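Local coordinates for alpha-L-rhamnosidase (Streptomyces avermitilis, PDB 3W5N), which hydrolyses terminal non-reducing alpha-L-rhamnose residues from rhamnosides such as the citrus flavonoids naringin, rutin and hesperidin and the proteoglycan gum arabic, at residues 484-489 and 503-508; 890-895 and 913-918; 29-34 and 68-73; 4-9 and 88-93. All blocks are in the same frame, centred on the assembly; numbering follows the deposited sequence. Where two conformers were deposited one is given.

In the fold
From the N terminus, contact 4 comes first. It joins 4-9 to 88-93 and closes a long loop. Contact 3, between 29-34 and 68-73, is nested inside that loop. Both belong to the N-terminal immunoglobulin-like domain, and touch through backbone bonds between strands 5-6 and 26-32. Later, contact 1 closes a short loop in the concanavalin-like region, between 484-489 and 503-508. Contact 2 follows and closes part of one long loop of the catalytic domain, between 890-895 and 913-918. Contacts 1 and 2 meet where Q505 and N506 bond to T891, tying the beta region to the catalytic domain. The centres of contacts 3 and 4 lie about 37 to 41 Å from those of contacts 1 and 2.

Contact 1 (484-489 and 503-508); sequences KELPAR and LGQNMV. With RAM (alpha-L-rhamnopyranose), chain E.
L503 meets L486 mainly through one methyl set on the backbone, where the chain returns past itself. L503 CD2 lies 3.5 Å from L486 O and 3.6 Å from A488 CA. L486 sends its CD1 the other way, to 3.8 Å from M507 CB, with CG and SD of the methionine almost as near. The side chains of L486 and M507 slide past each other in opposite directions. M507 CG sits between its backbone N and carbonyl carbon (chi1 60°), which lays the start of the side chain along that methyl. L486 CD1 also lies 4.0 Å from Q505 CB.

At the outer end R489 CD passes 3.8 Å from G504 CA. The positive phi of 85° at G504 favours glycine. A water bridges the two backbones, donating to P487 O at 2.7 Å and to L503 O at 2.8 Å.

Further out, Q505 turns its amide away and NE2 bonds to N506 O and to T891 O. W618 of helix 607-622 packs on L486 and K484. On strand 480-493, K484 NZ bonds to rhamnose O3 at 2.9 Å, and R621 holds that sugar too. It is not the rhamnose of the catalytic site. Strand 480-493 pairs with 498-503, and the chain then turns a corner at G504 and Q505. Strand 506-508 joins 568-570 instead, a change of sheet within the concanavalin-like beta region of this GH78 enzyme.

Contact 2 (890-895 and 913-918); sequences STTMWE and SFNHYA. With RAM (alpha-L-rhamnopyranose), chain C.
E895 N bonds to S913 O at 2.8 Å, and H916 N bonds to M893 O at 2.9 Å, so the two irregular segments run close together. Both belong to one long loop, between helices 883-887 and 923-929, of the (alpha/alpha)6 glycosidase domain, at the active site. T892 OG1 also reaches F914 O, at a short 2.5 Å.

E895, the inferred proton acceptor, has CG anti to its backbone N (chi1 -178°) and is extended beyond. This lays it beside H916, CG over the imidazole centre and the carboxylate stacked 18° from the ring plane. OE1 takes the S913 N-H at 2.7 Å and forms a salt bridge with R634. With alanine in place of E895, S913 N and R634 would probably lose their carboxylate partner, and that face of H916 its cover.

F914 points its edge at the five-membered ring face of W894, centroids 5.0 Å apart and planes at 82°. S913 OG accepts from N915 N in an ST turn. It also shares a hydrogen bond with H916 ND1 at the ring edge, fixing the ring's rotation. At the imidazole's other end, NE2 bonds to rhamnose O3 at 3.0 Å and to O2 at 3.1 Å.

Contact 3 (29-34 and 68-73); sequences WPMASA and DDSVLV. With NA (sodium ion), chain L.
W29 and S70 bring the two backbones together through one hydrogen bond, W29 N to S70 O at 2.9 Å. The indole of W29 then lies against the 68-73 loop. Its CG sits between the backbone N and the carbonyl carbon (chi1 45°), which swings the ring over S70. S70 CA is over one face of the five-membered ring, 3.9 Å from its centroid and offset toward the rim. S70 CB lies 3.4 Å from W29 NE1. That nitrogen is bonded to Q40 OE1. At the six-membered end, W29 CH2 meets V73 CG2 at 3.7 Å, and the two side chains cross at a slant.

M31 also reaches S70. Its chain bends at chi3 and puts CE 3.5 Å from S70 CB. S70 OG bonds to N987, and a water bridges it to W29 O. A serine in place of W29 would probably open a gap between S70 and V73 and leave Q40 OE1 without its indole partner.

Next in the loop, V71 O binds a sodium ion at 2.4 Å. Three waters are also bound to the ion, and one of them donates to L72 O. L72 and V73 both face L27, which makes a G1 beta bulge where strand 73-74 joins strand 26-32. W29 also packs on W88, V90 and V92 of strand 85-94. An indole filling the space between two sheets in this way fits the core of an immunoglobulin-like sandwich, here the N-terminal domain.

Contact 4 (4-9 and 88-93); sequences LRVTSP and WSVRVW
P9 meets the indole of W88 obliquely, coming neither squarely over a face nor squarely at an edge. P9 CB lies 3.5 Å from W88 CH2 and 3.6 Å from W88 CZ2, so the far corner of the six-membered ring makes the touch. W88 CG sits between its backbone N and carbonyl carbon (chi1 75°), and this carries the ring toward the proline. W108 meets the same indole edge-to-face.

The remaining touches are aliphatic. V6 spans two residues of the facing strand, with CG1 4.2 Å from V90 CG1 and CG2 4.4 Å from V92 CG1. This is the packing of an immunoglobulin-like beta-sandwich. Strand 5-6 pairs with 26-32 in one sheet, while 85-94 lies between 40-48 and 106-109 in the other. The segments run in roughly opposite directions, 153° apart. V6 CA and R91 CA are 7.3 Å apart, too far for backbone pairing, so side chains fill the space. W29 of the first sheet packs on V6.

Beyond V6, L4 turns its CG anti to the backbone N (chi1 -159°). Its CD2 then meets V92 CG2 at 4.0 Å, and the two side chains cross at about a right angle.

Contact 1 (484-489 and 503-508)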
# COMPACT_ATOMS: atom_id res chain seq x y z
N LYS A 484 7.70 -3.91 -13.27
CA LYS A 484 8.97 -3.52 -13.89
C LYS A 484 10.11 -4.12 -13.08
O LYS A 484 9.96 -4.35 -11.87
CB LYS A 484 9.09 -1.98 -13.89
CG LYS A 484 10.21 -1.41 -14.76
CD LYS A 484 10.51 0.05 -14.44
CE LYS A 484 9.36 0.96 -14.82
NZ LYS A 484 9.23 0.96 -16.30
N GLU A 485 11.22 -4.41 -13.76
CA GLU A 485 12.47 -4.79 -13.10
C GLU A 485 13.49 -3.66 -13.19
O GLU A 485 13.57 -2.99 -14.23
CB GLU A 485 13.02 -6.08 -13.71
CG GLU A 485 12.09 -7.27 -13.54
CD GLU A 485 12.73 -8.61 -13.86
OE1 GLU A 485 13.85 -8.65 -14.44
OE2 GLU A 485 12.11 -9.64 -13.54
N LEU A 486 14.25 -3.45 -12.12
CA LEU A 486 15.34 -2.47 -12.08
C LEU A 486 16.67 -3.17 -11.85
O LEU A 486 16.99 -3.53 -10.72
CB LEU A 486 15.11 -1.45 -10.97
CG LEU A 486 13.90 -0.53 -11.13
CD1 LEU A 486 13.73 0.35 -9.90
CD2 LEU A 486 13.99 0.29 -12.42
N PRO A 487 17.47 -3.36 -12.91
CA PRO A 487 18.78 -3.98 -12.71
C PRO A 487 19.66 -3.08 -11.85
O PRO A 487 19.52 -1.87 -11.90
CB PRO A 487 19.34 -4.06 -14.14
CG PRO A 487 18.13 -4.05 -15.01
CD PRO A 487 17.18 -3.11 -14.33
N ALA A 488 20.57 -3.65 -11.06
CA ALA A 488 21.53 -2.85 -10.33
C ALA A 488 22.36 -2.05 -11.34
O ALA A 488 22.68 -2.56 -12.41
CB ALA A 488 22.41 -3.72 -9.46
N ARG A 489 22.63 -0.79 -11.01
CA ARG A 489 23.32 0.10 -11.95
C ARG A 489 24.82 0.21 -11.65
O ARG A 489 25.59 0.66 -12.50
CB ARG A 489 22.68 1.48 -11.92
CG ARG A 489 21.29 1.50 -12.53
CD ARG A 489 20.67 2.88 -12.46
NE ARG A 489 21.43 3.89 -13.21
CZ ARG A 489 21.38 4.08 -14.53
NH1 ARG A 489 20.60 3.32 -15.29
NH2 ARG A 489 22.12 5.02 -15.09
N LEU A 503 20.18 0.69 -7.31
CA LEU A 503 19.20 0.41 -8.36
C LEU A 503 18.84 1.69 -9.14
O LEU A 503 18.17 1.63 -10.18
CB LEU A 503 17.94 -0.24 -7.76
CG LEU A 503 18.12 -1.57 -7.03
CD1 LEU A 503 16.77 -2.17 -6.65
CD2 LEU A 503 18.89 -2.56 -7.89
N GLY A 504 19.25 2.84 -8.60
CA GLY A 504 19.09 4.15 -9.28
C GLY A 504 17.74 4.81 -9.06
O GLY A 504 17.51 5.94 -9.51
N GLN A 505 16.85 4.12 -8.36
CA GLN A 505 15.50 4.64 -8.12
C GLN A 505 15.04 4.10 -6.78
O GLN A 505 15.22 2.91 -6.52
CB GLN A 505 14.57 4.16 -9.24
CG GLN A 505 13.08 4.38 -8.96
CD GLN A 505 12.70 5.85 -8.91
OE1 GLN A 505 13.00 6.61 -9.84
NE2 GLN A 505 12.05 6.27 -7.82
N ASN A 506 14.46 4.94 -5.94
CA ASN A 506 13.85 4.46 -4.71
C ASN A 506 12.54 3.75 -5.09
O ASN A 506 11.56 4.40 -5.48
CB ASN A 506 13.60 5.62 -3.73
CG ASN A 506 13.30 5.17 -2.30
OD1 ASN A 506 13.41 3.99 -1.94
ND2 ASN A 506 12.92 6.13 -1.47
N MET A 507 12.54 2.41 -4.96
CA MET A 507 11.46 1.55 -5.45
C MET A 507 10.81 0.76 -4.31
O MET A 507 11.30 0.75 -3.17
CB MET A 507 12.00 0.60 -6.53
CG MET A 507 13.13 -0.34 -6.08
SD MET A 507 13.12 -1.97 -6.87
CE MET A 507 11.71 -2.77 -6.05
N VAL A 508 9.70 0.08 -4.62
CA VAL A 508 9.03 -0.75 -3.61
C VAL A 508 8.77 -2.12 -4.19
O VAL A 508 8.26 -2.24 -5.31
CB VAL A 508 7.71 -0.11 -3.14
CG1 VAL A 508 6.99 -0.98 -2.11
CG2 VAL A 508 7.99 1.27 -2.55
C1 RAM E . 5.48 4.65 -15.93
C2 RAM E . 6.00 3.37 -16.58
C3 RAM E . 7.08 3.70 -17.59
C4 RAM E . 8.20 4.51 -16.91
C5 RAM E . 7.63 5.76 -16.23
C6 RAM E . 8.66 6.55 -15.41
O1 RAM E . 4.80 5.42 -16.93
O2 RAM E . 6.56 2.52 -15.56
O3 RAM E . 7.57 2.45 -18.10
O4 RAM E . 9.20 4.88 -17.87
O5 RAM E . 6.55 5.40 -15.35
O HOH W 1 17.82 0.12 -12.56

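Contact 2 (890-895 and 913-918)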
# COMPACT_ATOMS: atom_id res chain seq x y z
N SER A 890 17.02 13.15 -5.21
CA SER A 890 15.72 12.47 -4.93
C SER A 890 15.15 11.79 -6.18
O SER A 890 15.29 12.29 -7.31
CB SER A 890 14.72 13.43 -4.29
OG SER A 890 14.29 14.41 -5.22
N THR A 891 14.52 10.63 -5.99
CA THR A 891 13.82 9.95 -7.09
C THR A 891 12.36 9.69 -6.71
O THR A 891 11.64 9.02 -7.45
CB THR A 891 14.50 8.64 -7.51
OG1 THR A 891 14.70 7.81 -6.35
CG2 THR A 891 15.88 8.92 -8.20
N THR A 892 11.98 10.16 -5.53
CA THR A 892 10.62 10.08 -4.98
C THR A 892 10.38 11.38 -4.20
O THR A 892 11.27 12.23 -4.13
CB THR A 892 10.45 8.89 -4.01
OG1 THR A 892 11.54 8.86 -3.07
CG2 THR A 892 10.40 7.56 -4.76
N MET A 893 9.21 11.54 -3.60
CA MET A 893 8.95 12.69 -2.74
C MET A 893 9.27 12.33 -1.30
O MET A 893 8.96 11.22 -0.85
CB MET A 893 7.51 13.18 -2.87
CG MET A 893 7.04 13.28 -4.32
SD MET A 893 8.06 14.30 -5.41
CE MET A 893 7.77 15.89 -4.62
N TRP A 894 9.92 13.24 -0.57
CA TRP A 894 10.29 12.93 0.81
C TRP A 894 9.20 13.34 1.80
O TRP A 894 8.39 14.23 1.51
CB TRP A 894 11.60 13.64 1.20
CG TRP A 894 12.80 13.35 0.34
CD1 TRP A 894 13.01 12.28 -0.48
CD2 TRP A 894 13.99 14.14 0.30
NE1 TRP A 894 14.28 12.37 -1.06
CE2 TRP A 894 14.89 13.50 -0.58
CE3 TRP A 894 14.38 15.33 0.92
CZ2 TRP A 894 16.17 14.03 -0.87
CZ3 TRP A 894 15.67 15.84 0.65
CH2 TRP A 894 16.52 15.19 -0.24
N GLU A 895 9.21 12.74 2.99
CA GLU A 895 8.24 13.08 4.02
C GLU A 895 8.40 14.55 4.48
O GLU A 895 7.40 15.23 4.78
CB GLU A 895 8.40 12.14 5.21
CG GLU A 895 7.42 12.34 6.36
CD GLU A 895 7.59 11.28 7.45
OE1 GLU A 895 8.71 10.69 7.55
OE2 GLU A 895 6.61 11.02 8.18
N SER A 913 10.97 9.66 6.41
CA SER A 913 10.82 8.83 5.23
C SER A 913 11.25 9.57 3.97
O SER A 913 11.07 10.79 3.84
CB SER A 913 9.34 8.37 5.15
OG SER A 913 8.86 8.35 3.82
N PHE A 914 11.85 8.84 3.03
CA PHE A 914 12.21 9.39 1.73
C PHE A 914 11.24 8.97 0.63
O PHE A 914 11.57 9.03 -0.55
CB PHE A 914 13.65 9.01 1.38
CG PHE A 914 14.66 9.56 2.34
CD1 PHE A 914 14.98 8.87 3.51
CD2 PHE A 914 15.24 10.80 2.11
CE1 PHE A 914 15.91 9.39 4.40
CE2 PHE A 914 16.15 11.33 3.01
CZ PHE A 914 16.48 10.63 4.15
N ASN A 915 10.03 8.57 1.01
CA ASN A 915 9.04 8.10 0.02
C ASN A 915 7.59 8.27 0.55
O ASN A 915 6.89 7.30 0.77
CB ASN A 915 9.35 6.65 -0.39
CG ASN A 915 8.72 6.25 -1.72
OD1 ASN A 915 7.97 7.01 -2.33
ND2 ASN A 915 9.03 5.03 -2.18
N HIS A 916 7.19 9.53 0.75
CA HIS A 916 5.82 9.93 1.12
C HIS A 916 5.27 10.69 -0.09
O HIS A 916 5.98 11.57 -0.64
CB HIS A 916 5.86 10.92 2.29
CG HIS A 916 5.61 10.32 3.64
ND1 HIS A 916 6.49 9.45 4.25
CD2 HIS A 916 4.60 10.53 4.53
CE1 HIS A 916 6.02 9.12 5.44
NE2 HIS A 916 4.87 9.75 5.63
N TYR A 917 4.03 10.41 -0.52
CA TYR A 917 3.53 11.13 -1.71
C TYR A 917 2.94 12.53 -1.47
O TYR A 917 2.70 13.26 -2.45
CB TYR A 917 2.56 10.29 -2.57
CG TYR A 917 1.44 9.58 -1.84
CD1 TYR A 917 0.62 10.24 -0.91
CD2 TYR A 917 1.19 8.23 -2.10
CE1 TYR A 917 -0.41 9.57 -0.25
CE2 TYR A 917 0.16 7.55 -1.45
CZ TYR A 917 -0.62 8.21 -0.53
OH TYR A 917 -1.63 7.52 0.11
N ALA A 918 2.75 12.91 -0.21
CA ALA A 918 2.04 14.16 0.14
C ALA A 918 2.50 15.41 -0.63
O ALA A 918 1.66 16.14 -1.19
CB ALA A 918 2.07 14.39 1.65
C1 RAM C . 3.08 10.20 10.09
C2 RAM C . 2.49 9.39 8.92
C3 RAM C . 1.64 10.27 7.97
C4 RAM C . 0.97 11.49 8.63
C5 RAM C . 0.84 11.23 10.10
C6 RAM C . 0.11 12.42 10.74
O1 RAM C . 3.47 9.34 11.17
O2 RAM C . 3.58 8.70 8.25
O3 RAM C . 2.45 10.85 6.96
O4 RAM C . -0.34 11.77 8.09
O5 RAM C . 2.15 11.12 10.65
O HOH W 2 7.15 9.79 -2.67
O HOH W 3 5.79 14.03 0.53

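Contact 3 (29-34 and 68-73)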
# COMPACT_ATOMS: atom_id res chain seq x y z
N TRP A 29 -17.60 2.84 -23.15
CA TRP A 29 -17.17 2.75 -24.56
C TRP A 29 -16.52 4.01 -25.11
O TRP A 29 -17.16 4.82 -25.79
CB TRP A 29 -18.29 2.24 -25.49
CG TRP A 29 -19.64 2.87 -25.28
CD1 TRP A 29 -20.11 4.00 -25.86
CD2 TRP A 29 -20.68 2.39 -24.41
NE1 TRP A 29 -21.39 4.26 -25.43
CE2 TRP A 29 -21.76 3.29 -24.53
CE3 TRP A 29 -20.79 1.30 -23.53
CZ2 TRP A 29 -22.96 3.13 -23.82
CZ3 TRP A 29 -22.01 1.12 -22.83
CH2 TRP A 29 -23.06 2.03 -22.98
N PRO A 30 -15.21 4.18 -24.85
CA PRO A 30 -14.47 5.25 -25.52
C PRO A 30 -14.69 5.12 -27.04
O PRO A 30 -14.79 4.00 -27.56
CB PRO A 30 -13.01 4.94 -25.18
CG PRO A 30 -13.06 4.04 -23.98
CD PRO A 30 -14.34 3.28 -24.07
N MET A 31 -14.80 6.24 -27.72
CA MET A 31 -15.05 6.23 -29.16
C MET A 31 -13.96 7.02 -29.86
O MET A 31 -13.33 7.90 -29.28
CB MET A 31 -16.43 6.82 -29.51
CG MET A 31 -17.61 5.96 -29.05
SD MET A 31 -19.14 6.93 -28.87
CE MET A 31 -18.93 7.63 -27.24
N ALA A 32 -13.72 6.67 -31.12
CA ALA A 32 -12.72 7.36 -31.92
C ALA A 32 -13.31 7.80 -33.25
O ALA A 32 -14.18 7.11 -33.80
CB ALA A 32 -11.52 6.45 -32.15
N SER A 33 -12.86 8.94 -33.74
CA SER A 33 -13.26 9.44 -35.05
C SER A 33 -12.17 10.33 -35.62
O SER A 33 -11.61 11.16 -34.90
CB SER A 33 -14.56 10.24 -34.95
OG SER A 33 -14.91 10.83 -36.19
N ALA A 34 -11.88 10.17 -36.91
CA ALA A 34 -10.95 11.06 -37.59
C ALA A 34 -11.62 12.40 -37.93
O ALA A 34 -10.93 13.40 -38.17
CB ALA A 34 -10.37 10.40 -38.84
N ASP A 68 -26.66 10.40 -24.24
CA ASP A 68 -25.26 10.63 -24.60
C ASP A 68 -24.27 9.98 -23.62
O ASP A 68 -23.08 10.29 -23.67
CB ASP A 68 -24.96 12.13 -24.78
CG ASP A 68 -25.14 12.93 -23.50
OD1 ASP A 68 -25.43 12.36 -22.43
OD2 ASP A 68 -24.98 14.17 -23.59
N ASP A 69 -24.76 9.12 -22.73
CA ASP A 69 -23.94 8.41 -21.73
C ASP A 69 -23.05 7.38 -22.39
O ASP A 69 -23.57 6.49 -23.07
CB ASP A 69 -24.84 7.65 -20.74
CG ASP A 69 -25.55 8.56 -19.76
OD1 ASP A 69 -25.28 9.77 -19.75
OD2 ASP A 69 -26.37 8.04 -18.98
N SER A 70 -21.74 7.45 -22.17
CA SER A 70 -20.83 6.45 -22.73
C SER A 70 -19.83 5.93 -21.70
O SER A 70 -18.94 5.14 -22.05
CB SER A 70 -20.11 7.03 -23.95
OG SER A 70 -19.31 8.15 -23.57
N VAL A 71 -19.96 6.39 -20.46
CA VAL A 71 -19.00 6.06 -19.41
C VAL A 71 -19.74 5.52 -18.20
O VAL A 71 -20.67 6.17 -17.71
CB VAL A 71 -18.15 7.30 -19.02
CG1 VAL A 71 -17.46 7.10 -17.68
CG2 VAL A 71 -17.11 7.58 -20.11
N LEU A 72 -19.32 4.35 -17.71
CA LEU A 72 -19.85 3.73 -16.48
C LEU A 72 -21.37 3.57 -16.51
O LEU A 72 -22.08 3.92 -15.55
CB LEU A 72 -19.36 4.47 -15.22
CG LEU A 72 -17.82 4.49 -15.05
CD1 LEU A 72 -17.41 5.49 -13.98
CD2 LEU A 72 -17.25 3.10 -14.76
N VAL A 73 -21.86 3.05 -17.63
CA VAL A 73 -23.29 2.82 -17.80
C VAL A 73 -23.63 1.45 -17.20
O VAL A 73 -23.09 0.43 -17.64
CB VAL A 73 -23.70 2.85 -19.29
CG1 VAL A 73 -25.21 2.64 -19.43
CG2 VAL A 73 -23.24 4.14 -19.95
NA NA L . -22.14 7.92 -16.87
O HOH W 4 -16.86 7.50 -24.41
O HOH W 5 -23.36 6.44 -15.82
O HOH W 6 -23.24 9.26 -15.35
O HOH W 7 -20.43 7.97 -15.40

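Contact 4 (4-9 and 88-93)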
# COMPACT_ATOMS: atom_id res chain seq x y z
N LEU A 4 -17.72 6.92 -36.65
CA LEU A 4 -17.49 6.79 -35.22
C LEU A 4 -17.34 5.31 -34.90
O LEU A 4 -18.14 4.50 -35.35
CB LEU A 4 -18.70 7.36 -34.47
CG LEU A 4 -18.63 7.82 -33.01
CD1 LEU A 4 -17.49 8.79 -32.77
CD2 LEU A 4 -19.95 8.46 -32.61
N ARG A 5 -16.30 4.93 -34.16
CA ARG A 5 -16.14 3.53 -33.79
C ARG A 5 -15.84 3.40 -32.30
O ARG A 5 -15.25 4.30 -31.71
CB ARG A 5 -15.06 2.85 -34.64
CG ARG A 5 -13.62 3.08 -34.24
CD ARG A 5 -12.65 2.43 -35.25
NE ARG A 5 -11.31 2.26 -34.70
CZ ARG A 5 -10.40 3.22 -34.65
NH1 ARG A 5 -10.66 4.42 -35.14
NH2 ARG A 5 -9.20 2.97 -34.12
N VAL A 6 -16.25 2.29 -31.71
CA VAL A 6 -15.96 2.04 -30.28
C VAL A 6 -14.57 1.40 -30.17
O VAL A 6 -14.26 0.45 -30.90
CB VAL A 6 -17.05 1.16 -29.62
CG1 VAL A 6 -16.60 0.64 -28.26
CG2 VAL A 6 -18.35 1.95 -29.51
N THR A 7 -13.74 1.95 -29.28
CA THR A 7 -12.41 1.39 -29.03
C THR A 7 -12.28 1.01 -27.55
O THR A 7 -12.74 1.76 -26.68
CB THR A 7 -11.27 2.39 -29.39
OG1 THR A 7 -11.38 3.55 -28.55
CG2 THR A 7 -11.34 2.83 -30.82
N SER A 8 -11.66 -0.13 -27.28
CA SER A 8 -11.36 -0.55 -25.90
C SER A 8 -12.55 -0.47 -24.92
O SER A 8 -12.46 0.23 -23.90
CB SER A 8 -10.20 0.28 -25.33
OG SER A 8 -9.13 0.37 -26.25
N PRO A 9 -13.65 -1.19 -25.21
CA PRO A 9 -14.73 -1.13 -24.23
C PRO A 9 -14.31 -1.82 -22.94
O PRO A 9 -13.48 -2.73 -22.97
CB PRO A 9 -15.87 -1.89 -24.91
CG PRO A 9 -15.20 -2.80 -25.88
CD PRO A 9 -13.95 -2.11 -26.32
N TRP A 88 -20.49 -9.30 -24.41
CA TRP A 88 -21.21 -8.08 -24.70
C TRP A 88 -20.62 -7.28 -25.85
O TRP A 88 -19.43 -7.37 -26.16
CB TRP A 88 -21.39 -7.22 -23.44
CG TRP A 88 -20.12 -6.49 -22.99
CD1 TRP A 88 -19.01 -7.05 -22.41
CD2 TRP A 88 -19.86 -5.09 -23.11
NE1 TRP A 88 -18.07 -6.06 -22.15
CE2 TRP A 88 -18.57 -4.86 -22.57
CE3 TRP A 88 -20.60 -4.00 -23.59
CZ2 TRP A 88 -18.01 -3.58 -22.50
CZ3 TRP A 88 -20.04 -2.73 -23.54
CH2 TRP A 88 -18.76 -2.53 -22.98
N SER A 89 -21.48 -6.47 -26.45
CA SER A 89 -21.10 -5.59 -27.52
C SER A 89 -22.00 -4.36 -27.40
O SER A 89 -23.11 -4.46 -26.88
CB SER A 89 -21.30 -6.30 -28.87
OG SER A 89 -20.85 -5.48 -29.94
N VAL A 90 -21.49 -3.22 -27.86
CA VAL A 90 -22.26 -1.99 -27.91
C VAL A 90 -22.10 -1.32 -29.27
O VAL A 90 -21.03 -1.42 -29.91
CB VAL A 90 -21.85 -1.00 -26.77
CG1 VAL A 90 -20.36 -0.63 -26.83
CG2 VAL A 90 -22.71 0.26 -26.79
N ARG A 91 -23.14 -0.62 -29.71
CA ARG A 91 -23.01 0.27 -30.84
C ARG A 91 -23.63 1.60 -30.46
O ARG A 91 -24.41 1.68 -29.51
CB ARG A 91 -23.65 -0.32 -32.11
CG ARG A 91 -25.13 -0.67 -31.97
CD ARG A 91 -25.71 -0.82 -33.38
NE ARG A 91 -27.08 -1.31 -33.33
CZ ARG A 91 -27.76 -1.71 -34.39
NH1 ARG A 91 -27.20 -1.68 -35.60
NH2 ARG A 91 -29.01 -2.14 -34.22
N VAL A 92 -23.23 2.65 -31.16
CA VAL A 92 -23.71 3.98 -30.85
C VAL A 92 -24.21 4.66 -32.11
O VAL A 92 -23.85 4.25 -33.24
CB VAL A 92 -22.60 4.84 -30.18
CG1 VAL A 92 -22.12 4.19 -28.88
CG2 VAL A 92 -21.42 5.07 -31.12
N TRP A 93 -25.05 5.68 -31.93
CA TRP A 93 -25.49 6.55 -33.01
C TRP A 93 -24.89 7.92 -32.77
O TRP A 93 -24.86 8.40 -31.63
CB TRP A 93 -27.03 6.64 -33.06
CG TRP A 93 -27.71 5.39 -33.56
CD1 TRP A 93 -28.27 5.20 -34.81
CD2 TRP A 93 -27.93 4.17 -32.84
NE1 TRP A 93 -28.81 3.93 -34.89
CE2 TRP A 93 -28.61 3.27 -33.70
CE3 TRP A 93 -27.61 3.73 -31.54
CZ2 TRP A 93 -28.98 1.98 -33.31
CZ3 TRP A 93 -27.98 2.45 -31.16
CH2 TRP A 93 -28.65 1.59 -32.04